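Local atomic coordinates of avidin-related protein 2 (Gallus gallus, PDB entry 1WBI), a protein that binds biotin in its avidin-type beta-barrel, four copies of which assemble into a tetramer. Residues A[40-45]-A[98-103]; A[78-83]-A[117-122]. All blocks are in the same frame, centred on the assembly; numbering follows the deposited sequence.

Overall arrangement
Both contacts look into one biotin pocket at different depths. The centre of contact 2 is about 6 Å from the centre of the chain and its touching residues are all buried; that of contact 1, partly buried, is about 13 Å away. Contact 2 relates two strands of one sheet, 77-86 and 114-123, which strand 92-101 separates. Contact 1 sets the end of that middle strand against the loop 40-45. Backbone bonds Leu99 O to Val79 N and Trp98 N to Gly117 O tie the two together. Contact 2 meets only the bicyclic head, with aromatic and amide groups; contact 1 spans both ends, the Trp98 face on the head, Asp42 N and Gln100 NE2 at the tail carboxylate.

Contact 1 (A[40-45]-A[98-103]); sequences VADNPG and WLQRLA. With BTN (biotin), chain I.
The amide of Gln100 and the carboxylate of Asp42 approach each other beside the biotin carboxylate, while the indole of Trp98 lies at the other end of the ligand. One indole face carries biotin C6, 3.2 Å above the plane and over the ring centre, and the backbone N of Gln100 sits in plane at the indole edge. Between Asp42 OD2 and Gln100 NE2 the gap is 3.8 Å and no hydrogen bond forms. The bonds to biotin O12 come instead from the backbone N of Asp42, 2.9 Å away with a nearly straight angle of 168°, and from Gln100 NE2, a weak bond of 3.3 Å bent to 141°. The Gln100 chain is extended, with CG anti to the backbone N (chi1 179°), which carries the amide away from its strand to the ligand tail, where CD comes within 3.8 Å of biotin C8.

In the avidin barrel this is the mouth of the biotin pocket, with the loop between strands 31-37 and 50-56 folded across from the end of strand 92-101. Loop backbone also lines the tail, since Val40 O lies 3.6 Å from biotin C7. Trp111 of a neighbouring subunit packs on Val40, Trp98 and Gln100, as in the tetrameric avidins. Asp42 OD2 stands 3.6 Å from biotin O12, a proximity of two carboxylates that the salt bridge from Arg115 to Asp42 OD1 would partly offset. Arg115 also bonds to Gln100 OE1, linking both sides of the contact, and Ser76 OG takes part in a hydrogen bond with Gln100 NE2. A further touch, of Leu102 on Asp42 OD2, rests on one of two deposited conformers and is doubtful.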
loop_
_atom_site.group_PDB
_atom_site.type_symbol
_atom_site.label_atom_id
_atom_site.label_comp_id
_atom_site.label_asym_id
_atom_site.label_seq_id
_atom_site.Cartn_x
_atom_site.Cartn_y
_atom_site.Cartn_z
ATOM N N VAL A 40 -14.826 -12.922 -3.985
ATOM C CA VAL A 40 -14.533 -12.021 -5.077
ATOM C C VAL A 40 -13.224 -12.414 -5.747
ATOM O O VAL A 40 -12.373 -13.054 -5.131
ATOM C CB VAL A 40 -14.525 -10.510 -4.632
ATOM C CG1 VAL A 40 -15.848 -10.099 -3.965
ATOM C CG2 VAL A 40 -13.388 -10.218 -3.644
ATOM N N ALA A 41 -13.049 -12.041 -7.006
ATOM C CA ALA A 41 -11.859 -12.375 -7.785
ATOM C C ALA A 41 -11.839 -11.596 -9.078
ATOM O O ALA A 41 -12.865 -11.016 -9.485
ATOM C CB ALA A 41 -11.795 -13.919 -8.075
ATOM N N ASP A 42 -10.698 -11.596 -9.754
ATOM C CA ASP A 42 -10.630 -11.084 -11.121
ATOM C C ASP A 42 -11.572 -11.858 -12.058
ATOM O O ASP A 42 -12.189 -11.257 -12.945
ATOM C CB ASP A 42 -9.213 -11.139 -11.679
ATOM C CG ASP A 42 -8.366 -10.000 -11.205
ATOM O OD1 ASP A 42 -8.717 -8.836 -11.495
ATOM O OD2 ASP A 42 -7.340 -10.242 -10.545
ATOM N N ASN A 43 -11.673 -13.167 -11.864
ATOM C CA ASN A 43 -12.557 -14.028 -12.660
ATOM C C ASN A 43 -13.367 -14.872 -11.686
ATOM O O ASN A 43 -13.000 -15.987 -11.352
ATOM C CB ASN A 43 -11.723 -14.916 -13.586
ATOM C CG ASN A 43 -10.938 -14.103 -14.611
ATOM O OD1 ASN A 43 -11.502 -13.650 -15.616
ATOM N ND2 ASN A 43 -9.638 -13.880 -14.352
ATOM N N PRO A 44 -14.462 -14.294 -11.173
ATOM C CA PRO A 44 -15.254 -14.891 -10.107
ATOM C C PRO A 44 -15.854 -16.262 -10.445
ATOM O O PRO A 44 -16.086 -17.047 -9.556
ATOM C CB PRO A 44 -16.344 -13.846 -9.822
ATOM C CG PRO A 44 -16.113 -12.738 -10.703
ATOM C CD PRO A 44 -14.946 -12.967 -11.571
ATOM N N GLY A 45 -16.085 -16.554 -11.724
ATOM C CA GLY A 45 -16.581 -17.888 -12.100
ATOM C C GLY A 45 -15.601 -19.032 -11.906
ATOM O O GLY A 45 -15.979 -20.192 -11.909
ATOM N N TRP A 98 -3.830 -5.873 2.910
ATOM C CA TRP A 98 -3.400 -6.898 1.986
ATOM C C TRP A 98 -2.794 -6.325 0.744
ATOM O O TRP A 98 -3.067 -5.168 0.352
ATOM C CB TRP A 98 -4.553 -7.894 1.637
ATOM C CG TRP A 98 -5.818 -7.302 1.074
ATOM C CD1 TRP A 98 -6.985 -7.127 1.755
ATOM C CD2 TRP A 98 -6.054 -6.843 -0.260
ATOM N NE1 TRP A 98 -7.935 -6.565 0.924
ATOM C CE2 TRP A 98 -7.388 -6.410 -0.326
ATOM C CE3 TRP A 98 -5.288 -6.836 -1.430
ATOM C CZ2 TRP A 98 -7.949 -5.871 -1.518
ATOM C CZ3 TRP A 98 -5.836 -6.340 -2.587
ATOM C CH2 TRP A 98 -7.174 -5.863 -2.632
ATOM N N LEU A 99 -1.992 -7.179 0.112
ATOM C CA LEU A 99 -1.449 -6.942 -1.231
ATOM C C LEU A 99 -1.804 -8.184 -2.084
ATOM O O LEU A 99 -1.646 -9.332 -1.615
ATOM C CB LEU A 99 0.078 -6.782 -1.209
ATOM C CG LEU A 99 0.644 -5.628 -0.389
ATOM C CD1 LEU A 99 2.174 -5.767 -0.322
ATOM C CD2 LEU A 99 0.303 -4.344 -0.971
ATOM N N GLN A 100 -2.309 -7.932 -3.288
ATOM C CA GLN A 100 -2.588 -8.999 -4.244
ATOM C C GLN A 100 -1.645 -8.787 -5.412
ATOM O O GLN A 100 -1.658 -7.752 -6.052
ATOM C CB GLN A 100 -4.034 -9.000 -4.731
ATOM C CG GLN A 100 -4.240 -10.122 -5.739
ATOM C CD GLN A 100 -5.612 -10.158 -6.349
ATOM O OE1 GLN A 100 -6.411 -9.272 -6.107
ATOM N NE2 GLN A 100 -5.860 -11.153 -7.219
ATOM N N ARG A 101 -0.810 -9.790 -5.679
ATOM C CA ARG A 101 0.080 -9.818 -6.810
ATOM C C ARG A 101 -0.511 -10.523 -8.017
ATOM O O ARG A 101 -0.888 -11.692 -7.935
ATOM C CB ARG A 101 1.406 -10.506 -6.439
ATOM C CG ARG A 101 2.365 -10.687 -7.627
ATOM C CD ARG A 101 2.980 -9.405 -8.033
ATOM N NE ARG A 101 3.622 -9.445 -9.316
ATOM C CZ ARG A 101 4.659 -8.713 -9.684
ATOM N NH1 ARG A 101 5.245 -7.895 -8.823
ATOM N NH2 ARG A 101 5.111 -8.782 -10.919
ATOM N N LEU A 102 -0.548 -9.817 -9.135
ATOM C CA LEU A 102 -0.924 -10.409 -10.420
ATOM C C LEU A 102 0.342 -10.834 -11.164
ATOM O O LEU A 102 1.428 -10.260 -11.002
ATOM C CB LEU A 102 -1.693 -9.416 -11.284
ATOM C CG LEU A 102 -3.030 -8.952 -10.703
ATOM C CD1 LEU A 102 -3.594 -7.798 -11.515
ATOM C CD2 LEU A 102 -3.995 -10.108 -10.681
ATOM N N ALA A 103 0.229 -11.880 -11.982
ATOM C CA ALA A 103 1.333 -12.328 -12.814
ATOM C C ALA A 103 1.379 -11.528 -14.105
ATOM O O ALA A 103 0.344 -11.371 -14.781
ATOM C CB ALA A 103 1.193 -13.807 -13.120
HETATM C C11 BTN I . -7.825 -13.748 -8.009
HETATM O O11 BTN I . -7.223 -14.268 -8.998
HETATM O O12 BTN I . -8.533 -12.720 -8.202
HETATM C C10 BTN I . -7.638 -14.403 -6.681
HETATM C C9 BTN I . -8.586 -13.915 -5.613
HETATM C C8 BTN I . -8.151 -12.573 -4.986
HETATM C C7 BTN I . -9.110 -12.200 -3.848
HETATM C C2 BTN I . -8.729 -10.919 -3.041
HETATM S S1 BTN I . -7.411 -11.142 -1.920
HETATM C C6 BTN I . -7.761 -9.521 -1.213
HETATM C C5 BTN I . -9.277 -9.404 -1.176
HETATM N N1 BTN I . -9.800 -9.925 0.049
HETATM C C3 BTN I . -10.571 -10.982 -0.215
HETATM O O3 BTN I . -11.202 -11.666 0.743
HETATM N N2 BTN I . -10.590 -11.287 -1.470
HETATM C C4 BTN I . -9.877 -10.314 -2.247
#

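Contact 2 (A[78-83]-A[117-122]); sequences SVFVGQ and GNNDFT. With BTN (biotin), chain I.
Phe80 turns its ring edge to the side-chain oxygen of Asn119, CE1 lying 3.6 Å from OD1 and OD1 close to the ring plane. These residues sit on strands of the avidin-family antiparallel barrel that are not sheet neighbours; the nearest CA atoms, of Phe80 and Asn118, are 8.5 Å apart, so side chains alone bridge the gap. With CG anti to the carbonyl carbon (chi1 -67°), the Phe80 ring points at Asn119 and the ligand. The ring and amide planes differ by only 21°. Asn119 OD1 also accepts a hydrogen bond from biotin N1, 2.9 Å long with an N-H...O angle of 158°. Phe80 CZ lies 3.8 Å from biotin C6. Two residues further along the strand, Phe121 brings CZ to 4.1 Å from Phe80 CE1, an apolar contact at the Phe121 edge.

Further out, Asp16 OD1 bonds to Asn119 ND2, which fixes the amide's rotation and leaves OD1 aimed at the ligand. Phe67, Tyr36 and Trp98 meet the Phe80 ring. With an alanine here, a gap is likely to open between them, and Asn119 OD1 and biotin C6 would lose their neighbours CE1 and CZ. Near the thioether, Ser78 OG, hydrogen-bonded with Trp71 NE1, stands 3.3 Å from biotin S1.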
loop_
_atom_site.group_PDB
_atom_site.type_symbol
_atom_site.label_atom_id
_atom_site.label_comp_id
_atom_site.label_asym_id
_atom_site.label_seq_id
_atom_site.Cartn_x
_atom_site.Cartn_y
_atom_site.Cartn_z
ATOM N N SER A 78 -1.896 -13.634 -2.846
ATOM C CA SER A 78 -2.187 -12.518 -1.929
ATOM C C SER A 78 -1.497 -12.726 -0.590
ATOM O O SER A 78 -1.279 -13.842 -0.187
ATOM C CB SER A 78 -3.674 -12.367 -1.680
ATOM O OG SER A 78 -4.331 -11.948 -2.884
ATOM N N VAL A 79 -1.160 -11.617 0.083
ATOM C CA VAL A 79 -0.708 -11.653 1.467
ATOM C C VAL A 79 -1.515 -10.678 2.295
ATOM O O VAL A 79 -1.975 -9.611 1.799
ATOM C CB VAL A 79 0.779 -11.307 1.614
ATOM C CG1 VAL A 79 1.707 -12.351 0.924
ATOM C CG2 VAL A 79 1.079 -9.937 1.005
ATOM N N PHE A 80 -1.781 -11.094 3.532
ATOM C CA PHE A 80 -2.523 -10.321 4.521
ATOM C C PHE A 80 -1.659 -10.122 5.742
ATOM O O PHE A 80 -0.999 -11.057 6.204
ATOM C CB PHE A 80 -3.793 -11.099 4.939
ATOM C CG PHE A 80 -4.855 -11.266 3.862
ATOM C CD1 PHE A 80 -5.976 -10.496 3.888
ATOM C CD2 PHE A 80 -4.684 -12.160 2.816
ATOM C CE1 PHE A 80 -6.977 -10.667 2.896
ATOM C CE2 PHE A 80 -5.685 -12.292 1.822
ATOM C CZ PHE A 80 -6.763 -11.532 1.874
ATOM N N VAL A 81 -1.703 -8.931 6.338
ATOM C CA VAL A 81 -0.991 -8.695 7.618
ATOM C C VAL A 81 -1.875 -7.877 8.507
ATOM O O VAL A 81 -2.632 -7.021 8.044
ATOM C CB VAL A 81 0.351 -7.994 7.379
ATOM C CG1 VAL A 81 0.202 -6.523 7.073
ATOM C CG2 VAL A 81 1.294 -8.217 8.531
ATOM N N GLY A 82 -1.846 -8.114 9.808
ATOM C CA GLY A 82 -2.728 -7.387 10.664
ATOM C C GLY A 82 -2.544 -7.671 12.121
ATOM O O GLY A 82 -1.496 -8.196 12.531
ATOM N N GLN A 83 -3.486 -7.164 12.910
ATOM C CA GLN A 83 -3.521 -7.373 14.350
ATOM C C GLN A 83 -4.903 -7.825 14.760
ATOM O O GLN A 83 -5.912 -7.352 14.244
ATOM C CB GLN A 83 -3.075 -6.079 15.068
ATOM C CG GLN A 83 -2.844 -6.234 16.588
ATOM C CD GLN A 83 -2.256 -4.989 17.231
ATOM O OE1 GLN A 83 -1.983 -3.989 16.572
ATOM N NE2 GLN A 83 -2.099 -5.024 18.557
ATOM N N GLY A 117 -5.260 -3.276 -0.447
ATOM C CA GLY A 117 -6.534 -3.004 0.210
ATOM C C GLY A 117 -6.540 -3.456 1.653
ATOM O O GLY A 117 -5.489 -3.617 2.300
ATOM N N ASN A 118 -7.724 -3.587 2.193
ATOM C CA ASN A 118 -7.949 -3.843 3.599
ATOM C C ASN A 118 -9.057 -4.847 3.780
ATOM O O ASN A 118 -9.925 -5.023 2.911
ATOM C CB ASN A 118 -8.329 -2.534 4.302
ATOM C CG ASN A 118 -9.481 -1.811 3.623
ATOM O OD1 ASN A 118 -9.300 -1.050 2.679
ATOM N ND2 ASN A 118 -10.667 -2.046 4.124
ATOM N N ASN A 119 -9.093 -5.471 4.944
ATOM C CA ASN A 119 -10.204 -6.334 5.306
ATOM C C ASN A 119 -10.274 -6.436 6.805
ATOM O O ASN A 119 -9.244 -6.586 7.481
ATOM C CB ASN A 119 -10.067 -7.746 4.764
ATOM C CG ASN A 119 -10.572 -7.938 3.337
ATOM O OD1 ASN A 119 -9.855 -8.470 2.543
ATOM N ND2 ASN A 119 -11.856 -7.645 3.067
ATOM N N ASP A 120 -11.473 -6.413 7.334
ATOM C CA ASP A 120 -11.706 -6.735 8.744
ATOM C C ASP A 120 -12.351 -8.118 8.823
ATOM O O ASP A 120 -13.315 -8.412 8.067
ATOM C CB ASP A 120 -12.645 -5.749 9.382
ATOM C CG ASP A 120 -12.045 -4.341 9.504
ATOM O OD1 ASP A 120 -10.860 -4.123 9.261
ATOM O OD2 ASP A 120 -12.802 -3.474 9.965
ATOM N N PHE A 121 -11.849 -8.974 9.695
ATOM C CA PHE A 121 -12.397 -10.318 9.896
ATOM C C PHE A 121 -12.988 -10.429 11.289
ATOM O O PHE A 121 -12.419 -9.891 12.254
ATOM C CB PHE A 121 -11.340 -11.406 9.778
ATOM C CG PHE A 121 -10.687 -11.547 8.402
ATOM C CD1 PHE A 121 -10.996 -12.625 7.587
ATOM C CD2 PHE A 121 -9.752 -10.627 7.953
ATOM C CE1 PHE A 121 -10.358 -12.811 6.375
ATOM C CE2 PHE A 121 -9.133 -10.782 6.757
ATOM C CZ PHE A 121 -9.433 -11.881 5.935
ATOM N N THR A 122 -14.071 -11.181 11.394
ATOM C CA THR A 122 -14.682 -11.538 12.686
ATOM C C THR A 122 -14.902 -13.037 12.706
ATOM O O THR A 122 -14.967 -13.700 11.654
ATOM C CB THR A 122 -16.003 -10.819 12.913
ATOM O OG1 THR A 122 -16.830 -10.999 11.764
ATOM C CG2 THR A 122 -15.770 -9.320 13.142
HETATM C C11 BTN I . -7.825 -13.748 -8.009
HETATM O O11 BTN I . -7.223 -14.268 -8.998
HETATM O O12 BTN I . -8.533 -12.720 -8.202
HETATM C C10 BTN I . -7.638 -14.403 -6.681
HETATM C C9 BTN I . -8.586 -13.915 -5.613
HETATM C C8 BTN I . -8.151 -12.573 -4.986
HETATM C C7 BTN I . -9.110 -12.200 -3.848
HETATM C C2 BTN I . -8.729 -10.919 -3.041
HETATM S S1 BTN I . -7.411 -11.142 -1.920
HETATM C C6 BTN I . -7.761 -9.521 -1.213
HETATM C C5 BTN I . -9.277 -9.404 -1.176
HETATM N N1 BTN I . -9.800 -9.925 0.049
HETATM C C3 BTN I . -10.571 -10.982 -0.215
HETATM O O3 BTN I . -11.202 -11.666 0.743
HETATM N N2 BTN I . -10.590 -11.287 -1.470
HETATM C C4 BTN I . -9.877 -10.314 -2.247
#